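PDB 5Z3E: isomaltose glucohydrolase from Kribbella flavida, which hydrolyses the alpha-1,6-glucosidic linkage of isomaltose from its non-reducing end, releasing beta-D-glucose and D-glucose, and acts more slowly on panose and isomaltotriose. Local coordinates for residues G121-N126 and W189-Y194; D195-H200 and L255-G260; E202-S207 and R242-A247. The protein carries 1 engineered substitution. All coordinates share one frame; numbering follows the deposited sequence.

Contact 1 (G121-N126 and W189-Y194); sequences GEVPSN and WDRPCY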
loop_
_atom_site.group_PDB
_atom_site.type_symbol
_atom_site.label_atom_id
_atom_site.label_comp_id
_atom_site.label_asym_id
_atom_site.label_seq_id
_atom_site.Cartn_x
_atom_site.Cartn_y
_atom_site.Cartn_z
ATOM N N GLY A 121 18.636 22.917 -12.262
ATOM C CA GLY A 121 19.558 21.851 -12.730
ATOM C C GLY A 121 20.381 21.232 -11.602
ATOM O O GLY A 121 21.421 20.625 -11.864
ATOM N N GLU A 122 19.908 21.364 -10.360
ATOM C CA GLU A 122 20.606 20.869 -9.177
ATOM C C GLU A 122 19.726 19.830 -8.511
ATOM O O GLU A 122 19.073 20.097 -7.482
ATOM C CB GLU A 122 20.962 22.028 -8.240
ATOM C CG GLU A 122 21.916 22.998 -8.864
ATOM C CD GLU A 122 22.147 24.283 -8.114
ATOM O OE1 GLU A 122 21.490 24.543 -7.075
ATOM O OE2 GLU A 122 22.987 25.076 -8.687
ATOM N N VAL A 123 19.627 18.647 -9.124
ATOM C CA VAL A 123 18.651 17.676 -8.685
ATOM C C VAL A 123 18.991 17.228 -7.259
ATOM O O VAL A 123 20.141 16.862 -6.983
ATOM C CB VAL A 123 18.587 16.498 -9.622
ATOM C CG1 VAL A 123 17.617 15.438 -9.097
ATOM C CG2 VAL A 123 18.165 16.956 -11.032
ATOM N N PRO A 124 18.029 17.246 -6.349
ATOM C CA PRO A 124 18.334 16.890 -4.972
ATOM C C PRO A 124 18.742 15.439 -4.849
ATOM O O PRO A 124 18.198 14.571 -5.556
ATOM C CB PRO A 124 17.026 17.153 -4.212
ATOM C CG PRO A 124 16.075 17.328 -5.198
ATOM C CD PRO A 124 16.630 17.748 -6.473
ATOM N N SER A 125 19.615 15.178 -3.902
ATOM C CA SER A 125 19.952 13.828 -3.513
ATOM C C SER A 125 18.807 13.162 -2.773
ATOM O O SER A 125 17.967 13.851 -2.153
ATOM C CB SER A 125 21.158 13.894 -2.572
ATOM O OG SER A 125 21.394 12.635 -1.948
ATOM N N ASN A 126 18.804 11.846 -2.756
ATOM C CA ASN A 126 17.855 11.098 -1.935
ATOM C C ASN A 126 17.860 11.581 -0.490
ATOM O O ASN A 126 16.821 11.537 0.172
ATOM C CB ASN A 126 18.164 9.619 -1.968
ATOM C CG ASN A 126 17.792 8.951 -3.261
ATOM O OD1 ASN A 126 17.178 9.569 -4.136
ATOM N ND2 ASN A 126 18.147 7.714 -3.382
ATOM N N TRP A 189 8.153 11.232 -10.074
ATOM C CA TRP A 189 7.602 9.920 -10.345
ATOM C C TRP A 189 8.582 8.975 -11.027
ATOM O O TRP A 189 8.486 7.766 -10.827
ATOM C CB TRP A 189 6.340 10.033 -11.168
ATOM C CG TRP A 189 6.594 10.500 -12.527
ATOM C CD1 TRP A 189 6.620 11.795 -12.972
ATOM C CD2 TRP A 189 6.880 9.679 -13.665
ATOM N NE1 TRP A 189 6.890 11.825 -14.310
ATOM C CE2 TRP A 189 7.059 10.528 -14.745
ATOM C CE3 TRP A 189 7.018 8.293 -13.862
ATOM C CZ2 TRP A 189 7.326 10.035 -16.046
ATOM C CZ3 TRP A 189 7.308 7.805 -15.102
ATOM C CH2 TRP A 189 7.479 8.676 -16.162
ATOM N N ASP A 190 9.482 9.506 -11.851
ATOM C CA ASP A 190 10.355 8.703 -12.679
ATOM C C ASP A 190 11.722 8.475 -12.058
ATOM O O ASP A 190 12.607 7.895 -12.707
ATOM C CB ASP A 190 10.505 9.275 -14.065
ATOM C CG ASP A 190 11.134 10.628 -14.092
ATOM O OD1 ASP A 190 11.155 11.320 -13.079
ATOM O OD2 ASP A 190 11.631 10.993 -15.227
ATOM N N ARG A 191 11.893 8.856 -10.806
ATOM C CA ARG A 191 13.141 8.675 -10.099
ATOM C C ARG A 191 13.246 7.262 -9.522
ATOM O O ARG A 191 12.291 6.756 -8.956
ATOM C CB ARG A 191 13.150 9.671 -8.935
ATOM C CG ARG A 191 14.402 9.808 -8.217
ATOM C CD ARG A 191 14.238 10.914 -7.179
ATOM N NE ARG A 191 15.375 11.023 -6.344
ATOM C CZ ARG A 191 16.125 12.108 -6.205
ATOM N NH1 ARG A 191 15.891 13.223 -6.927
ATOM N NH2 ARG A 191 17.044 12.062 -5.339
ATOM N N PRO A 192 14.435 6.634 -9.614
ATOM C CA PRO A 192 14.688 5.397 -8.871
ATOM C C PRO A 192 14.434 5.603 -7.379
ATOM O O PRO A 192 14.694 6.681 -6.831
ATOM C CB PRO A 192 16.166 5.108 -9.161
ATOM C CG PRO A 192 16.446 5.769 -10.505
ATOM C CD PRO A 192 15.590 7.017 -10.459
ATOM N N CYS A 193 13.959 4.565 -6.702
ATOM C CA CYS A 193 13.838 4.633 -5.266
ATOM C C CYS A 193 13.777 3.216 -4.716
ATOM O O CYS A 193 13.690 2.241 -5.468
ATOM C CB CYS A 193 12.630 5.467 -4.829
ATOM S SG CYS A 193 11.011 4.746 -5.190
ATOM N N TYR A 194 13.819 3.078 -3.389
ATOM C CA TYR A 194 13.635 1.762 -2.791
ATOM C C TYR A 194 12.195 1.295 -3.042
ATOM O O TYR A 194 11.263 2.106 -3.099
ATOM C CB TYR A 194 13.890 1.801 -1.284
ATOM C CG TYR A 194 15.313 2.128 -0.849
ATOM C CD1 TYR A 194 15.698 3.449 -0.623
ATOM C CD2 TYR A 194 16.251 1.158 -0.616
ATOM C CE1 TYR A 194 16.964 3.789 -0.178
ATOM C CE2 TYR A 194 17.567 1.520 -0.139
ATOM C CZ TYR A 194 17.868 2.836 0.059
ATOM O OH TYR A 194 19.134 3.160 0.522
HETATM O O HOH W 1 17.246 6.473 -5.888
#
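V123 is the first residue of 121-126 to meet R191: its CG1 methyl comes obliquely to the guanidinium, 3.5 Å from R191 NH1. A short branched aliphatic suits this place, since it packs beside the charged group without competing for its N-H donors. P124 contributes through its backbone. The guanidinium grips P124 O end-on, through R191 NH2 at 2.8 Å and R191 NH1 at 3.0 Å, with the oxygen in its plane. The proline ring rests on L114 and V118 of helix 108-119. In the (alpha/alpha)6 barrel of glycoside hydrolase family 15, loops connect successive helices, and here the loop after helix 108-119 is tied at the surface to the loop after helix 175-188. S125 turns its CB away and bonds through OG to E127 N; its side chain is about 4 Å from that of W145, by similarity a substrate-binding residue. N126 completes the grip on the arginine. Its OD1 takes a nearly straight bond from R191 NH2 (2.8 Å, 166°) and a longer one from R191 NE (3.2 Å), although the amide and guanidinium planes are turned 43° apart. R191 reaches across to the other loop because CG stands anti to its backbone N (chi1 -171°) and the chain stays extended to NE. The other end of the same amide, N126 ND2, donates a hydrogen bond to a water 2.9 Å away, which donates in turn to P192 O.

Contact 2 (D195-H200 and L255-G260); sequences DWWEEH and LVKWLG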
loop_
_atom_site.group_PDB
_atom_site.type_symbol
_atom_site.label_atom_id
_atom_site.label_comp_id
_atom_site.label_asym_id
_atom_site.label_seq_id
_atom_site.Cartn_x
_atom_site.Cartn_y
_atom_site.Cartn_z
ATOM N N ASP A 195 12.030 -0.012 -3.147
ATOM C CA ASP A 195 10.724 -0.618 -3.319
ATOM C C ASP A 195 9.922 -0.580 -2.017
ATOM O O ASP A 195 10.400 -0.075 -0.994
ATOM C CB ASP A 195 10.854 -2.009 -3.917
ATOM C CG ASP A 195 11.567 -3.026 -3.053
ATOM O OD1 ASP A 195 11.707 -2.806 -1.849
ATOM O OD2 ASP A 195 11.937 -4.073 -3.651
ATOM N N TRP A 196 8.702 -1.118 -2.044
ATOM C CA TRP A 196 7.876 -1.130 -0.842
ATOM C C TRP A 196 8.603 -1.786 0.310
ATOM O O TRP A 196 8.318 -1.493 1.464
ATOM C CB TRP A 196 6.579 -1.905 -1.011
ATOM C CG TRP A 196 5.526 -1.386 -1.950
ATOM C CD1 TRP A 196 5.576 -0.345 -2.882
ATOM C CD2 TRP A 196 4.231 -1.969 -2.090
ATOM N NE1 TRP A 196 4.369 -0.277 -3.545
ATOM C CE2 TRP A 196 3.536 -1.267 -3.111
ATOM C CE3 TRP A 196 3.583 -3.011 -1.442
ATOM C CZ2 TRP A 196 2.228 -1.589 -3.482
ATOM C CZ3 TRP A 196 2.271 -3.311 -1.801
ATOM C CH2 TRP A 196 1.626 -2.621 -2.817
ATOM N N TRP A 197 9.505 -2.716 0.004
ATOM C CA TRP A 197 10.219 -3.537 0.951
ATOM C C TRP A 197 11.562 -2.950 1.363
ATOM O O TRP A 197 12.340 -3.593 2.060
ATOM C CB TRP A 197 10.399 -4.942 0.382
ATOM C CG TRP A 197 9.191 -5.483 -0.317
ATOM C CD1 TRP A 197 9.186 -6.037 -1.573
ATOM C CD2 TRP A 197 7.832 -5.553 0.146
ATOM N NE1 TRP A 197 7.930 -6.447 -1.900
ATOM C CE2 TRP A 197 7.081 -6.165 -0.865
ATOM C CE3 TRP A 197 7.170 -5.139 1.317
ATOM C CZ2 TRP A 197 5.721 -6.416 -0.725
ATOM C CZ3 TRP A 197 5.815 -5.393 1.439
ATOM C CH2 TRP A 197 5.112 -6.024 0.427
ATOM N N GLU A 198 11.844 -1.717 0.966
ATOM C CA GLU A 198 13.109 -1.038 1.310
ATOM C C GLU A 198 14.319 -1.651 0.698
ATOM O O GLU A 198 15.395 -1.678 1.304
ATOM C CB GLU A 198 13.299 -0.844 2.800
ATOM C CG GLU A 198 12.253 -0.077 3.341
ATOM C CD GLU A 198 12.432 0.261 4.793
ATOM O OE1 GLU A 198 13.482 -0.081 5.406
ATOM O OE2 GLU A 198 11.513 0.937 5.306
ATOM N N GLU A 199 14.185 -2.080 -0.534
ATOM C CA GLU A 199 15.278 -2.698 -1.271
ATOM C C GLU A 199 15.508 -1.998 -2.619
ATOM O O GLU A 199 14.584 -1.433 -3.216
ATOM C CB GLU A 199 15.015 -4.177 -1.529
ATOM C CG GLU A 199 14.810 -5.007 -0.250
ATOM C CD GLU A 199 16.100 -5.513 0.372
ATOM O OE1 GLU A 199 16.095 -5.885 1.564
ATOM O OE2 GLU A 199 17.097 -5.567 -0.318
ATOM N N HIS A 200 16.752 -2.072 -3.108
ATOM C CA HIS A 200 17.085 -1.764 -4.500
ATOM C C HIS A 200 16.779 -0.320 -4.913
ATOM O O HIS A 200 16.014 -0.081 -5.853
ATOM C CB HIS A 200 16.447 -2.758 -5.463
ATOM C CG HIS A 200 16.781 -4.172 -5.169
ATOM N ND1 HIS A 200 17.974 -4.717 -5.416
ATOM C CD2 HIS A 200 16.036 -5.159 -4.584
ATOM C CE1 HIS A 200 18.029 -6.004 -4.998
ATOM N NE2 HIS A 200 16.814 -6.258 -4.515
ATOM N N LEU A 255 3.336 -8.385 -15.663
ATOM C CA LEU A 255 4.142 -7.363 -15.011
ATOM C C LEU A 255 5.340 -8.007 -14.327
ATOM O O LEU A 255 5.313 -9.186 -13.945
ATOM C CB LEU A 255 3.302 -6.605 -13.982
ATOM C CG LEU A 255 2.115 -5.811 -14.546
ATOM C CD1 LEU A 255 1.250 -5.298 -13.421
ATOM C CD2 LEU A 255 2.577 -4.656 -15.401
ATOM N N VAL A 256 6.392 -7.213 -14.143
ATOM C CA VAL A 256 7.593 -7.625 -13.438
ATOM C C VAL A 256 7.891 -6.697 -12.280
ATOM O O VAL A 256 7.366 -5.589 -12.179
ATOM C CB VAL A 256 8.794 -7.760 -14.383
ATOM C CG1 VAL A 256 8.554 -8.883 -15.379
ATOM C CG2 VAL A 256 9.086 -6.447 -15.078
ATOM N N LYS A 257 8.780 -7.175 -11.415
ATOM C CA LYS A 257 9.064 -6.546 -10.151
ATOM C C LYS A 257 9.612 -5.123 -10.298
ATOM O O LYS A 257 9.162 -4.193 -9.607
ATOM C CB LYS A 257 10.015 -7.498 -9.442
ATOM C CG LYS A 257 10.586 -7.071 -8.200
ATOM C CD LYS A 257 11.221 -8.254 -7.470
ATOM C CE LYS A 257 11.987 -7.752 -6.384
ATOM N NZ LYS A 257 11.196 -7.340 -5.322
ATOM N N TRP A 258 10.587 -4.937 -11.157
ATOM C CA TRP A 258 11.107 -3.616 -11.470
ATOM C C TRP A 258 11.384 -3.561 -12.957
ATOM O O TRP A 258 11.521 -4.576 -13.643
ATOM C CB TRP A 258 12.318 -3.236 -10.609
ATOM C CG TRP A 258 13.550 -4.097 -10.684
ATOM C CD1 TRP A 258 14.419 -4.216 -11.732
ATOM C CD2 TRP A 258 14.117 -4.859 -9.611
ATOM N NE1 TRP A 258 15.482 -5.010 -11.370
ATOM C CE2 TRP A 258 15.323 -5.408 -10.073
ATOM C CE3 TRP A 258 13.735 -5.107 -8.306
ATOM C CZ2 TRP A 258 16.151 -6.193 -9.257
ATOM C CZ3 TRP A 258 14.546 -5.894 -7.507
ATOM C CH2 TRP A 258 15.736 -6.424 -7.990
ATOM N N LEU A 259 11.444 -2.342 -13.490
ATOM C CA LEU A 259 11.714 -2.192 -14.913
ATOM C C LEU A 259 12.990 -2.916 -15.253
ATOM O O LEU A 259 14.005 -2.759 -14.545
ATOM C CB LEU A 259 11.849 -0.716 -15.285
ATOM C CG LEU A 259 10.662 0.188 -14.941
ATOM C CD1 LEU A 259 10.954 1.578 -15.436
ATOM C CD2 LEU A 259 9.327 -0.338 -15.496
ATOM N N GLY A 260 12.986 -3.712 -16.315
ATOM C CA GLY A 260 14.180 -4.411 -16.721
ATOM C C GLY A 260 14.454 -5.719 -15.985
ATOM O O GLY A 260 15.546 -6.261 -16.139
HETATM O O HOH W 2 10.874 -4.588 -6.035
HETATM O O HOH W 3 12.804 -6.473 -3.043
#
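H200, at the end of the loop of the (alpha/alpha)6 barrel that carries the probable catalytic acids, meets W258 in the close-packed part of this contact, which is partly exposed. W258 CZ3 and CH2 lie over one face of the imidazole, the planes oblique at 48°; W258 CZ3 comes within 3.4 Å of H200 CD2, and W258 CH2 sits over the ring centre. W258 also stacks with H203; a broad indole suits a place where two imidazoles must be met. An alanine at H200 would take the imidazole away, and the indole of W258 would probably be left with a gap beside it and more freedom to shift.

The buried side is more loosely coupled, through water. D195, predicted to be a proton acceptor, opens a type I turn ending at E198, the inferred proton donor. The turn is closed by E198 N to D195 O, and D195 OD1 also accepts from E199 N just after it, at 2.9 Å and from above the carboxylate plane. D195 OD2 faces K257; in the conformer described, their salt bridge is long, with D195 OD2 3.7 Å from K257 NZ. Two waters fill in, each donating to D195 OD2 and accepting from K257 NZ. In that conformer the lysine runs extended until its last bend at chi4 (75°), and the stronger acidic partner of NZ is D265, which also accepts from W197 NE1. One of the waters lies in plane at the edges of both the W197 and H200 rings, 2.6 Å from D195 OD2.

Contact 3 (E202-S207 and R242-A247); sequences EHRHVS and RSLVSA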
loop_
_atom_site.group_PDB
_atom_site.type_symbol
_atom_site.label_atom_id
_atom_site.label_comp_id
_atom_site.label_asym_id
_atom_site.label_seq_id
_atom_site.Cartn_x
_atom_site.Cartn_y
_atom_site.Cartn_z
ATOM N N GLU A 202 18.343 1.720 -6.670
ATOM C CA GLU A 202 18.715 2.122 -8.016
ATOM C C GLU A 202 17.656 1.792 -9.065
ATOM O O GLU A 202 17.766 2.267 -10.202
ATOM C CB GLU A 202 20.062 1.530 -8.445
ATOM C CG GLU A 202 20.085 0.104 -8.896
ATOM C CD GLU A 202 20.142 -0.905 -7.825
ATOM O OE1 GLU A 202 19.710 -0.691 -6.662
ATOM O OE2 GLU A 202 20.680 -2.023 -8.179
ATOM N N HIS A 203 16.665 0.980 -8.705
ATOM C CA HIS A 203 15.677 0.513 -9.637
ATOM C C HIS A 203 14.374 1.303 -9.550
ATOM O O HIS A 203 14.178 2.122 -8.657
ATOM C CB HIS A 203 15.490 -1.018 -9.462
ATOM C CG HIS A 203 16.560 -1.795 -10.128
ATOM N ND1 HIS A 203 16.799 -1.658 -11.473
ATOM C CD2 HIS A 203 17.448 -2.707 -9.657
ATOM C CE1 HIS A 203 17.789 -2.475 -11.795
ATOM N NE2 HIS A 203 18.214 -3.109 -10.711
ATOM N N ARG A 204 13.509 1.057 -10.539
ATOM C CA ARG A 204 12.189 1.677 -10.622
ATOM C C ARG A 204 11.182 0.549 -10.579
ATOM O O ARG A 204 11.112 -0.299 -11.477
ATOM C CB ARG A 204 12.075 2.547 -11.861
ATOM C CG ARG A 204 13.049 3.719 -11.780
ATOM C CD ARG A 204 12.920 4.752 -12.832
ATOM N NE ARG A 204 13.306 4.262 -14.141
ATOM C CZ ARG A 204 13.190 4.988 -15.233
ATOM N NH1 ARG A 204 12.723 6.231 -15.157
ATOM N NH2 ARG A 204 13.528 4.489 -16.406
ATOM N N HIS A 205 10.459 0.506 -9.474
ATOM C CA HIS A 205 9.674 -0.657 -9.091
ATOM C C HIS A 205 8.262 -0.520 -9.608
ATOM O O HIS A 205 7.634 0.519 -9.445
ATOM C CB HIS A 205 9.724 -0.818 -7.572
ATOM C CG HIS A 205 11.119 -0.938 -7.114
ATOM N ND1 HIS A 205 11.826 -2.114 -7.241
ATOM C CD2 HIS A 205 11.949 0.021 -6.636
ATOM C CE1 HIS A 205 13.050 -1.864 -6.823
ATOM N NE2 HIS A 205 13.164 -0.583 -6.461
ATOM N N VAL A 206 7.732 -1.570 -10.231
ATOM C CA VAL A 206 6.445 -1.470 -10.894
ATOM C C VAL A 206 5.307 -1.222 -9.900
ATOM O O VAL A 206 4.395 -0.456 -10.241
ATOM C CB VAL A 206 6.243 -2.661 -11.842
ATOM C CG1 VAL A 206 4.847 -2.693 -12.433
ATOM C CG2 VAL A 206 7.274 -2.581 -12.964
ATOM N N SER A 207 5.350 -1.770 -8.687
ATOM C CA SER A 207 4.296 -1.462 -7.738
ATOM C C SER A 207 4.435 -0.063 -7.119
ATOM O O SER A 207 3.457 0.450 -6.566
ATOM C CB SER A 207 4.157 -2.520 -6.662
ATOM O OG SER A 207 5.321 -2.556 -5.867
ATOM N N ARG A 242 2.439 4.565 -17.593
ATOM C CA ARG A 242 2.014 3.383 -18.325
ATOM C C ARG A 242 2.925 3.094 -19.514
ATOM O O ARG A 242 3.212 1.930 -19.800
ATOM C CB ARG A 242 0.553 3.479 -18.754
ATOM C CG ARG A 242 -0.405 3.566 -17.589
ATOM C CD ARG A 242 -1.863 3.409 -17.999
ATOM N NE ARG A 242 -2.270 4.397 -18.990
ATOM C CZ ARG A 242 -2.840 5.575 -18.753
ATOM N NH1 ARG A 242 -3.150 5.946 -17.521
ATOM N NH2 ARG A 242 -3.075 6.412 -19.759
ATOM N N SER A 243 3.405 4.130 -20.196
ATOM C CA SER A 243 4.343 3.928 -21.286
ATOM C C SER A 243 5.614 3.238 -20.806
ATOM O O SER A 243 6.153 2.353 -21.472
ATOM C CB SER A 243 4.737 5.252 -21.932
ATOM O OG SER A 243 3.660 5.874 -22.587
ATOM N N LEU A 244 6.134 3.672 -19.673
ATOM C CA LEU A 244 7.346 3.104 -19.128
ATOM C C LEU A 244 7.137 1.632 -18.747
ATOM O O LEU A 244 7.986 0.772 -19.028
ATOM C CB LEU A 244 7.769 3.947 -17.965
ATOM C CG LEU A 244 9.090 3.695 -17.387
ATOM C CD1 LEU A 244 10.213 3.767 -18.427
ATOM C CD2 LEU A 244 9.369 4.774 -16.296
ATOM N N VAL A 245 6.002 1.332 -18.106
ATOM C CA VAL A 245 5.690 -0.040 -17.760
ATOM C C VAL A 245 5.496 -0.894 -19.007
ATOM O O VAL A 245 5.969 -2.033 -19.065
ATOM C CB VAL A 245 4.498 -0.089 -16.799
ATOM C CG1 VAL A 245 4.056 -1.512 -16.539
ATOM C CG2 VAL A 245 4.839 0.607 -15.481
ATOM N N SER A 246 4.823 -0.371 -20.034
ATOM C CA SER A 246 4.690 -1.145 -21.267
ATOM C C SER A 246 6.042 -1.452 -21.899
ATOM O O SER A 246 6.243 -2.526 -22.470
ATOM C CB SER A 246 3.813 -0.396 -22.259
ATOM O OG SER A 246 2.455 -0.363 -21.846
ATOM N N ALA A 247 6.971 -0.503 -21.839
ATOM C CA ALA A 247 8.276 -0.669 -22.476
ATOM C C ALA A 247 9.211 -1.586 -21.728
ATOM O O ALA A 247 10.010 -2.267 -22.362
ATOM C CB ALA A 247 8.933 0.682 -22.670
#
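The guanidinium of R204 has the isobutyl end of L244 over one face: L244 CD2 stands 3.8 Å above the plane, offset toward the rim. Its nearest atom is R204 NH1, while the second methyl, L244 CD1, approaches R204 NH2 at 3.9 Å. The two side chains cross at about a right angle, so the leucine meets the flat group with its forked end. Another flat group, the H203 ring, carries E202 CG over one face, offset toward the rim, and is stacked with W258.

This contact joins two consecutive helices of the (alpha/alpha)6 barrel of family 15, with the start of helix 206-220 and the loop before it set against the later turns of helix 231-248. H205 occupies the N-cap position of helix 206-220. R204 comes just before it, and a bend at chi3 (-68°) helps turn its guanidinium to L244. Arginine suits the partly exposed margin, because its flat face can lie on a hydrocarbon while its N-H groups stay available for polar partners: R204 NH1 is bonded to D190 O, in the loop after helix 175-188. Leucine supplies the matching apolar surface on the helix.

Deeper in, the chemistry becomes wholly apolar. V206, in the first turn of its helix, and V245 have the closest backbones here, their CA atoms 7.1 Å apart. Beta-branched valines are compact enough for such an approach, and L259, from the loop after strand 254-255, packs on both V206 and L244. Each valine holds CG1 anti to its own backbone N (chi1 173° in V206, 174° in V245), and these two methyls face each other, V206 CG1 lying 4.3 Å from V245 CG1.

In the fold
Contact 1 is at the surface, contact 2 is buried, and contact 3 is intermediate, with valines inside. The chemistry follows: charged hydrogen bonding in the first, aromatic packing and water-bridged charge in the second, aliphatic packing, with a guanidinium face laid on a leucine at the margin, in the third. All three draw on the chain between helices 175-188 and 206-220, which runs from 189-194 through 195-200, which holds the probable catalytic acids, to 202-207. Contacts 2 and 3 are joined by a backbone hydrogen bond from L259 N to R204 O. Contacts 1 and 3 share another, from C193 N to H203 O, and Y194 packs against E199 between contacts 1 and 2.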